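PDB 6LBK: Poly(A) RNA polymerase GLD2 from Rattus norvegicus, which probably adds AMP units from ATP to the 3' ends of selected cytoplasmic mRNAs, building poly(A) tails, and single nucleotides to certain microRNAs. Local coordinates for residues M232-Y236 with G289-Y294; Q303-E309 with C327-P331; L59-C63 with L371-T377. The protein carries 1 engineered substitution. One frame throughout, in Å; residues are numbered along the deposited sequence.

Interaction 1: M232-Y236 with G289-Y294; sequences MVLHY and GFLKYY
Two tyrosine hydroxyls of 289-294 make the polar links to 232-236. Tyr294 OH donates to Met232 O at 2.7 Å, meeting the oxygen at a C=O...OH angle of 106° and tilted from the carbonyl plane; Tyr236 N, bonded within its own helix, reaches the same oxygen from the other face. Tyr293 OH lies 3.2 Å from His235 NE2, at the imidazole edge, in a hydrogen bond that either partner could donate.

Packing makes up most of the rest. Bent at chi3 (63°), Met232 swings CE back over the Tyr294 ring, 3.8 Å from its centre, a CH-pi contact with the sulfur farther off above the same face; Tyr293 CD2 lies over the opposite face. Tyr236 lays its ring on the backbone of helix 283-297, with Phe290 CA 3.8 Å from the ring centre. Tyr236 OH comes within 3.2 Å of Gly289 CA, where a side chain would collide. His235, Tyr236 and Tyr293 form an aromatic cluster. Val233 CG2 packs on Phe290 CE1.

The two segments cross almost perpendicularly, at 97°. Helix 200-213 packs on Val233 and Phe290, and Phe354 of helix 344-363 on Met232, while Ile305 of strand 303-306 touches Met232, His235 and Tyr294.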
loop_
_atom_site.group_PDB
_atom_site.type_symbol
_atom_site.label_atom_id
_atom_site.label_comp_id
_atom_site.label_asym_id
_atom_site.label_seq_id
_atom_site.Cartn_x
_atom_site.Cartn_y
_atom_site.Cartn_z
ATOM N N MET A 232 1.938 3.802 7.729
ATOM C CA MET A 232 1.570 4.214 9.078
ATOM C C MET A 232 1.444 3.010 10.014
ATOM O O MET A 232 1.892 3.059 11.168
ATOM C CB MET A 232 0.273 4.997 9.032
ATOM C CG MET A 232 0.418 6.434 8.552
ATOM S SD MET A 232 -1.200 7.124 8.072
ATOM C CE MET A 232 -2.118 7.097 9.595
ATOM N N VAL A 233 0.814 1.933 9.528
ATOM C CA VAL A 233 0.809 0.660 10.250
ATOM C C VAL A 233 2.235 0.212 10.531
ATOM O O VAL A 233 2.567 -0.138 11.663
ATOM C CB VAL A 233 0.037 -0.414 9.464
ATOM C CG1 VAL A 233 0.026 -1.710 10.214
ATOM C CG2 VAL A 233 -1.364 0.011 9.180
ATOM N N LEU A 234 3.090 0.169 9.491
ATOM C CA LEU A 234 4.476 -0.265 9.697
ATOM C C LEU A 234 5.211 0.648 10.680
ATOM O O LEU A 234 5.984 0.167 11.513
ATOM C CB LEU A 234 5.246 -0.352 8.367
ATOM C CG LEU A 234 4.828 -1.284 7.210
ATOM C CD1 LEU A 234 5.874 -1.254 6.138
ATOM C CD2 LEU A 234 4.631 -2.737 7.658
ATOM N N HIS A 235 4.971 1.961 10.619
ATOM C CA HIS A 235 5.543 2.866 11.611
ATOM C C HIS A 235 5.045 2.536 13.027
ATOM O O HIS A 235 5.837 2.497 13.982
ATOM C CB HIS A 235 5.207 4.301 11.234
ATOM C CG HIS A 235 5.536 5.291 12.298
ATOM N ND1 HIS A 235 6.817 5.734 12.526
ATOM C CD2 HIS A 235 4.760 5.876 13.236
ATOM C CE1 HIS A 235 6.817 6.572 13.544
ATOM N NE2 HIS A 235 5.581 6.671 13.997
ATOM N N TYR A 236 3.731 2.316 13.187
ATOM C CA TYR A 236 3.196 1.961 14.504
ATOM C C TYR A 236 3.880 0.708 15.037
ATOM O O TYR A 236 4.268 0.649 16.215
ATOM C CB TYR A 236 1.657 1.764 14.476
ATOM C CG TYR A 236 1.108 1.207 15.815
ATOM C CD1 TYR A 236 1.194 1.949 17.011
ATOM C CD2 TYR A 236 0.526 -0.065 15.883
ATOM C CE1 TYR A 236 0.708 1.412 18.259
ATOM C CE2 TYR A 236 0.043 -0.587 17.115
ATOM C CZ TYR A 236 0.147 0.149 18.281
ATOM O OH TYR A 236 -0.320 -0.394 19.427
ATOM N N GLY A 289 -4.444 -0.409 19.771
ATOM C CA GLY A 289 -3.319 0.497 19.950
ATOM C C GLY A 289 -3.048 1.349 18.721
ATOM O O GLY A 289 -2.674 2.515 18.826
ATOM N N PHE A 290 -3.226 0.782 17.535
ATOM C CA PHE A 290 -2.984 1.564 16.328
ATOM C C PHE A 290 -4.009 2.678 16.194
ATOM O O PHE A 290 -3.667 3.786 15.779
ATOM C CB PHE A 290 -2.970 0.667 15.089
ATOM C CG PHE A 290 -3.116 1.417 13.809
ATOM C CD1 PHE A 290 -2.017 1.935 13.162
ATOM C CD2 PHE A 290 -4.373 1.616 13.257
ATOM C CE1 PHE A 290 -2.171 2.616 11.981
ATOM C CE2 PHE A 290 -4.538 2.299 12.096
ATOM C CZ PHE A 290 -3.430 2.795 11.443
ATOM N N LEU A 291 -5.280 2.392 16.487
ATOM C CA LEU A 291 -6.271 3.467 16.457
ATOM C C LEU A 291 -5.977 4.526 17.520
ATOM O O LEU A 291 -6.060 5.733 17.243
ATOM C CB LEU A 291 -7.673 2.889 16.606
ATOM C CG LEU A 291 -8.188 2.022 15.444
ATOM C CD1 LEU A 291 -9.486 1.343 15.872
ATOM C CD2 LEU A 291 -8.422 2.846 14.143
ATOM N N LYS A 292 -5.617 4.100 18.738
ATOM C CA LYS A 292 -5.314 5.064 19.802
ATOM C C LYS A 292 -4.102 5.926 19.456
ATOM O O LYS A 292 -4.109 7.142 19.685
ATOM C CB LYS A 292 -5.077 4.343 21.134
ATOM C CG LYS A 292 -4.799 5.276 22.328
ATOM C CD LYS A 292 -4.448 4.517 23.610
ATOM C CE LYS A 292 -4.038 5.501 24.664
ATOM N NZ LYS A 292 -4.327 5.012 26.074
ATOM N N TYR A 293 -3.062 5.320 18.876
ATOM C CA TYR A 293 -1.805 6.027 18.679
ATOM C C TYR A 293 -1.996 7.236 17.794
ATOM O O TYR A 293 -1.513 8.331 18.102
ATOM C CB TYR A 293 -0.770 5.073 18.103
ATOM C CG TYR A 293 0.562 5.715 17.775
ATOM C CD1 TYR A 293 1.443 6.106 18.777
ATOM C CD2 TYR A 293 0.955 5.886 16.436
ATOM C CE1 TYR A 293 2.658 6.677 18.462
ATOM C CE2 TYR A 293 2.172 6.460 16.112
ATOM C CZ TYR A 293 3.023 6.856 17.111
ATOM O OH TYR A 293 4.235 7.427 16.753
ATOM N N TYR A 294 -2.673 7.052 16.670
ATOM C CA TYR A 294 -2.896 8.146 15.752
ATOM C C TYR A 294 -4.061 9.029 16.184
ATOM O O TYR A 294 -4.088 10.205 15.820
ATOM C CB TYR A 294 -3.087 7.577 14.341
ATOM C CG TYR A 294 -1.799 7.058 13.700
ATOM C CD1 TYR A 294 -0.739 7.907 13.427
ATOM C CD2 TYR A 294 -1.665 5.716 13.335
ATOM C CE1 TYR A 294 0.431 7.440 12.824
ATOM C CE2 TYR A 294 -0.494 5.241 12.730
ATOM C CZ TYR A 294 0.539 6.109 12.472
ATOM O OH TYR A 294 1.693 5.633 11.909
#

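Interaction 2: Q303-E309 with C327-P331; sequences QMISVRE and CVEEP
Glu329 reaches across from 327-331 to Ser306 of the neighbouring strand, passing Met304 on its way. A chi1 of -176° sends CG opposite the backbone N, and the extended chain beyond brings the carboxylate to Ser306, whose OG donates to Glu329 OE2 at 2.7 Å, nearly along the C-O axis. The same OG accepts from Glu309 N at 2.9 Å, an ST motif, so the hydroxyl is held from two sides. Met304 crosses Glu329 obliquely; Met304 CE lies 3.6 Å from Glu329 OE1, while SD lies against Glu329 CB.

Beneath these side chains runs a short parallel pairing centred on Ile305, with 328-329 only weakly bonded as a strand; Ile305 N donates to Cys327 O at 3.0 Å and Ile305 O accepts from Glu329 N at 2.8 Å. Strand 303-306 is the middle one of a small three-stranded mixed sheet in the PAP-associated region, with 311-314 antiparallel on its other side. Ile305 and Val328 lie side by side on the sheet face turned away from Glu329, CG2 to CG1 4.0 Å, and Val328 goes on to touch Leu231 of helix 226-239.

Where the strand gives way to residues 307-309, Glu309 crosses Glu329 at about a right angle, the carboxylate planes 57° apart and the two OE2 atoms 3.9 Å from each other. A water that accepts from Arg308 NE at 2.8 Å sits close to both, and the guanidinium probably eases the repulsion. Were Glu329 replaced by an alanine, the Ser306 hydroxyl would probably lose its acceptor and Met304 CE the carboxylate it packs on. Before it reaches the water, the aliphatic part of Arg308 runs beside Pro331, CB against CB and CD against the Pro331 carbonyl oxygen.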
loop_
_atom_site.group_PDB
_atom_site.type_symbol
_atom_site.label_atom_id
_atom_site.label_comp_id
_atom_site.label_asym_id
_atom_site.label_seq_id
_atom_site.Cartn_x
_atom_site.Cartn_y
_atom_site.Cartn_z
ATOM N N GLN A 303 5.554 16.403 13.135
ATOM C CA GLN A 303 6.390 15.263 12.786
ATOM C C GLN A 303 5.961 14.569 11.500
ATOM O O GLN A 303 4.828 14.682 11.029
ATOM C CB GLN A 303 6.474 14.234 13.920
ATOM C CG GLN A 303 7.405 14.684 15.028
ATOM C CD GLN A 303 7.849 13.541 15.897
ATOM O OE1 GLN A 303 7.080 12.620 16.163
ATOM N NE2 GLN A 303 9.097 13.599 16.363
ATOM N N MET A 304 6.925 13.838 10.954
ATOM C CA MET A 304 6.767 13.039 9.753
ATOM C C MET A 304 7.203 11.619 10.071
ATOM O O MET A 304 8.111 11.379 10.878
ATOM C CB MET A 304 7.576 13.577 8.564
ATOM C CG MET A 304 9.042 13.191 8.574
ATOM S SD MET A 304 9.824 13.472 6.967
ATOM C CE MET A 304 11.438 12.765 7.297
ATOM N N ILE A 305 6.516 10.689 9.442
ATOM C CA ILE A 305 6.685 9.260 9.670
ATOM C C ILE A 305 7.717 8.699 8.698
ATOM O O ILE A 305 7.529 8.761 7.473
ATOM C CB ILE A 305 5.338 8.547 9.512
ATOM C CG1 ILE A 305 4.498 8.754 10.785
ATOM C CG2 ILE A 305 5.524 7.074 9.094
ATOM C CD1 ILE A 305 3.011 8.783 10.508
ATOM N N SER A 306 8.811 8.148 9.231
ATOM C CA SER A 306 9.900 7.630 8.411
ATOM C C SER A 306 10.044 6.135 8.700
ATOM O O SER A 306 10.642 5.748 9.716
ATOM C CB SER A 306 11.185 8.371 8.680
ATOM O OG SER A 306 12.258 7.699 8.055
ATOM N N VAL A 307 9.442 5.302 7.834
ATOM C CA VAL A 307 9.696 3.865 7.890
ATOM C C VAL A 307 11.162 3.568 7.568
ATOM O O VAL A 307 11.726 2.585 8.066
ATOM C CB VAL A 307 8.735 3.102 6.954
ATOM C CG1 VAL A 307 9.208 1.664 6.744
ATOM C CG2 VAL A 307 7.284 3.105 7.509
ATOM N N ARG A 308 11.801 4.387 6.720
ATOM C CA ARG A 308 13.216 4.161 6.442
ATOM C C ARG A 308 14.041 4.279 7.715
ATOM O O ARG A 308 15.001 3.525 7.917
ATOM C CB ARG A 308 13.732 5.142 5.382
ATOM C CG ARG A 308 15.229 4.986 5.056
ATOM C CD ARG A 308 15.744 6.023 4.050
ATOM N NE ARG A 308 16.707 6.923 4.682
ATOM C CZ ARG A 308 17.994 6.632 4.895
ATOM N NH1 ARG A 308 18.794 7.513 5.483
ATOM N NH2 ARG A 308 18.486 5.456 4.521
ATOM N N GLU A 309 13.676 5.203 8.597
ATOM C CA GLU A 309 14.427 5.370 9.833
ATOM C C GLU A 309 13.847 4.566 10.986
ATOM O O GLU A 309 14.515 4.434 12.013
ATOM C CB GLU A 309 14.456 6.848 10.214
ATOM C CG GLU A 309 15.313 7.673 9.304
ATOM C CD GLU A 309 15.146 9.143 9.561
ATOM O OE1 GLU A 309 15.559 9.620 10.638
ATOM O OE2 GLU A 309 14.551 9.818 8.694
ATOM N N CYS A 327 2.384 14.172 6.988
ATOM C CA CYS A 327 3.721 14.016 6.406
ATOM C C CYS A 327 4.219 12.584 6.608
ATOM O O CYS A 327 4.651 12.231 7.705
ATOM C CB CYS A 327 4.702 15.001 7.017
ATOM S SG CYS A 327 4.327 16.711 6.693
ATOM N N VAL A 328 4.187 11.770 5.557
ATOM C CA VAL A 328 4.749 10.420 5.563
ATOM C C VAL A 328 5.893 10.360 4.535
ATOM O O VAL A 328 5.687 10.670 3.359
ATOM C CB VAL A 328 3.672 9.372 5.257
ATOM C CG1 VAL A 328 4.218 7.977 5.440
ATOM C CG2 VAL A 328 2.445 9.620 6.098
ATOM N N GLU A 329 7.108 10.038 4.987
ATOM C CA GLU A 329 8.279 10.040 4.115
ATOM C C GLU A 329 8.302 8.777 3.252
ATOM O O GLU A 329 8.296 7.660 3.778
ATOM C CB GLU A 329 9.567 10.139 4.930
ATOM C CG GLU A 329 10.846 10.235 4.089
ATOM C CD GLU A 329 12.146 10.044 4.899
ATOM O OE1 GLU A 329 13.094 10.858 4.739
ATOM O OE2 GLU A 329 12.234 9.076 5.685
ATOM N N GLU A 330 8.302 8.939 1.931
ATOM C CA GLU A 330 8.566 7.788 1.080
ATOM C C GLU A 330 9.945 7.243 1.460
ATOM O O GLU A 330 10.860 8.027 1.717
ATOM C CB GLU A 330 8.494 8.193 -0.401
ATOM C CG GLU A 330 7.898 7.173 -1.379
ATOM C CD GLU A 330 8.800 5.963 -1.706
ATOM O OE1 GLU A 330 10.042 6.114 -1.703
ATOM O OE2 GLU A 330 8.257 4.855 -1.972
ATOM N N PRO A 331 10.105 5.921 1.610
ATOM C CA PRO A 331 11.402 5.393 2.085
ATOM C C PRO A 331 12.529 5.428 1.052
ATOM O O PRO A 331 13.700 5.469 1.459
ATOM C CB PRO A 331 11.075 3.957 2.519
ATOM C CG PRO A 331 9.810 3.625 1.870
ATOM C CD PRO A 331 9.059 4.894 1.586
HETATM O O HOH W 1 15.234 8.936 5.993
#

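Interaction 3: L59-C63 with L371-T377; sequences LFETC and LPLRAAT
Leu59 reaches from its helix into the curl of 371-377 and packs mainly on three of its side chains. Its CB already meets Leu373 CD1, at 4.0 Å. Chi1 of -178° swings CG away from the backbone N and carries the fork over toward the other segment. Leu59 CD1 abuts Ala376 CB at 3.5 Å and lies 3.9 Å from Leu373 CD1, the same methyl that CB touches. The CD2 branch turns the other way and meets Leu371 CD1 tip to tip at 3.8 Å. Leu367, just ahead in the chain, and Val206 of helix 200-213 add to this apolar setting.

One helical turn further on, Cys63 SG rests against Ala376 CB at 4.2 Å, so the alanine methyl is touched by two successive turns. Thr62 and Thr377 cross at about a right angle on the outer side, their OG1 atoms 3.7 Å apart; Thr62 OG1 is hydrogen-bonded to Glu58 O within its own helix.

The curl owes its shape to a type I turn from Pro372 to Ala375, with Ala375 N donating to Pro372 O. This is apolar packing between the two ends of the chain: the first helix of the model, 51-63, meets the tail beyond helix 344-363, an arrangement consistent with the Cid1-like fold, in which the early helix packs with the later part of the chain.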
loop_
_atom_site.group_PDB
_atom_site.type_symbol
_atom_site.label_atom_id
_atom_site.label_comp_id
_atom_site.label_asym_id
_atom_site.label_seq_id
_atom_site.Cartn_x
_atom_site.Cartn_y
_atom_site.Cartn_z
ATOM N N LEU A 59 -11.562 -12.249 8.921
ATOM C CA LEU A 59 -11.596 -11.290 7.823
ATOM C C LEU A 59 -10.332 -11.391 6.972
ATOM O O LEU A 59 -10.390 -11.306 5.735
ATOM C CB LEU A 59 -11.759 -9.872 8.380
ATOM C CG LEU A 59 -11.857 -8.739 7.364
ATOM C CD1 LEU A 59 -13.231 -8.735 6.743
ATOM C CD2 LEU A 59 -11.573 -7.418 8.020
ATOM N N PHE A 60 -9.181 -11.580 7.618
ATOM C CA PHE A 60 -7.935 -11.726 6.887
ATOM C C PHE A 60 -8.002 -12.908 5.934
ATOM O O PHE A 60 -7.718 -12.777 4.741
ATOM C CB PHE A 60 -6.774 -11.883 7.864
ATOM C CG PHE A 60 -5.483 -12.183 7.189
ATOM C CD1 PHE A 60 -5.033 -11.371 6.140
ATOM C CD2 PHE A 60 -4.715 -13.260 7.591
ATOM C CE1 PHE A 60 -3.846 -11.646 5.478
ATOM C CE2 PHE A 60 -3.517 -13.539 6.955
ATOM C CZ PHE A 60 -3.077 -12.726 5.887
ATOM N N GLU A 61 -8.427 -14.062 6.438
ATOM C CA GLU A 61 -8.374 -15.278 5.647
ATOM C C GLU A 61 -9.421 -15.290 4.540
ATOM O O GLU A 61 -9.169 -15.854 3.465
ATOM C CB GLU A 61 -8.574 -16.466 6.569
ATOM C CG GLU A 61 -7.514 -16.579 7.625
ATOM C CD GLU A 61 -7.305 -18.001 8.053
ATOM O OE1 GLU A 61 -7.564 -18.307 9.244
ATOM O OE2 GLU A 61 -6.900 -18.811 7.188
ATOM N N THR A 62 -10.578 -14.646 4.750
ATOM C CA THR A 62 -11.544 -14.627 3.654
ATOM C C THR A 62 -11.293 -13.508 2.636
ATOM O O THR A 62 -11.671 -13.668 1.468
ATOM C CB THR A 62 -12.979 -14.559 4.202
ATOM O OG1 THR A 62 -13.149 -13.388 5.013
ATOM C CG2 THR A 62 -13.313 -15.813 5.022
ATOM N N CYS A 63 -10.600 -12.424 3.005
ATOM C CA CYS A 63 -10.381 -11.341 2.045
ATOM C C CYS A 63 -8.964 -11.287 1.470
ATOM O O CYS A 63 -8.760 -10.609 0.466
ATOM C CB CYS A 63 -10.709 -9.975 2.667
ATOM S SG CYS A 63 -12.444 -9.727 3.071
ATOM N N LEU A 371 -16.193 -1.780 11.816
ATOM C CA LEU A 371 -16.271 -2.339 10.475
ATOM C C LEU A 371 -17.352 -3.415 10.457
ATOM O O LEU A 371 -17.172 -4.477 11.068
ATOM C CB LEU A 371 -14.910 -2.927 10.094
ATOM C CG LEU A 371 -14.431 -3.369 8.707
ATOM C CD1 LEU A 371 -13.068 -4.002 8.880
ATOM C CD2 LEU A 371 -15.353 -4.360 8.016
ATOM N N PRO A 372 -18.477 -3.193 9.780
ATOM C CA PRO A 372 -19.464 -4.273 9.630
ATOM C C PRO A 372 -18.846 -5.457 8.902
ATOM O O PRO A 372 -18.452 -5.354 7.737
ATOM C CB PRO A 372 -20.586 -3.617 8.815
ATOM C CG PRO A 372 -19.988 -2.352 8.243
ATOM C CD PRO A 372 -18.967 -1.915 9.241
ATOM N N LEU A 373 -18.774 -6.600 9.598
ATOM C CA LEU A 373 -18.147 -7.787 9.018
ATOM C C LEU A 373 -18.961 -8.385 7.875
ATOM O O LEU A 373 -18.419 -9.190 7.107
ATOM C CB LEU A 373 -17.906 -8.856 10.096
ATOM C CG LEU A 373 -16.581 -8.833 10.862
ATOM C CD1 LEU A 373 -15.392 -9.071 9.929
ATOM C CD2 LEU A 373 -16.432 -7.527 11.596
ATOM N N ARG A 374 -20.240 -8.008 7.746
ATOM C CA ARG A 374 -21.075 -8.474 6.642
ATOM C C ARG A 374 -20.824 -7.704 5.348
ATOM O O ARG A 374 -21.148 -8.213 4.266
ATOM C CB ARG A 374 -22.559 -8.373 7.022
ATOM C CG ARG A 374 -22.919 -9.026 8.360
ATOM C CD ARG A 374 -24.425 -9.258 8.523
ATOM N NE ARG A 374 -25.202 -8.032 8.723
ATOM C CZ ARG A 374 -25.521 -7.519 9.912
ATOM N NH1 ARG A 374 -25.121 -8.115 11.026
ATOM N NH2 ARG A 374 -26.237 -6.403 9.989
ATOM N N ALA A 375 -20.254 -6.500 5.430
ATOM C CA ALA A 375 -19.993 -5.667 4.264
ATOM C C ALA A 375 -18.680 -5.997 3.567
ATOM O O ALA A 375 -18.461 -5.534 2.442
ATOM C CB ALA A 375 -19.998 -4.186 4.662
ATOM N N ALA A 376 -17.791 -6.773 4.198
ATOM C CA ALA A 376 -16.555 -7.195 3.546
ATOM C C ALA A 376 -16.704 -8.596 2.956
ATOM O O ALA A 376 -16.652 -8.769 1.733
ATOM C CB ALA A 376 -15.387 -7.149 4.529
ATOM N N THR A 377 -16.888 -9.594 3.816
ATOM C CA THR A 377 -17.103 -10.976 3.386
ATOM C C THR A 377 -18.404 -11.077 2.581
ATOM O O THR A 377 -18.862 -12.165 2.227
ATOM C CB THR A 377 -17.153 -11.946 4.601
ATOM O OG1 THR A 377 -16.237 -11.504 5.617
ATOM C CG2 THR A 377 -16.792 -13.372 4.180
#

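How the interactions relate
Interactions 1 and 2 are neighbours, with centres 13 Å apart, and Ile305 joins them: its CG2 lies 3.5 Å from His235 CB, and its CD1 3.7 Å from Tyr294 OH. The sheet of interaction 2 therefore packs directly on the helix pair of interaction 1, and helix 283-297 is followed, after a short loop, by strand 303-306. Interaction 3 stands apart, its centre about 21 Å from that of interaction 1 and about 30 Å from that of interaction 2, on the far side of the chain's centre from the latter. In sequence its two segments bracket both of the others. All three lie away from Asp109 and Asp111, the probable ligands of the catalytic magnesium.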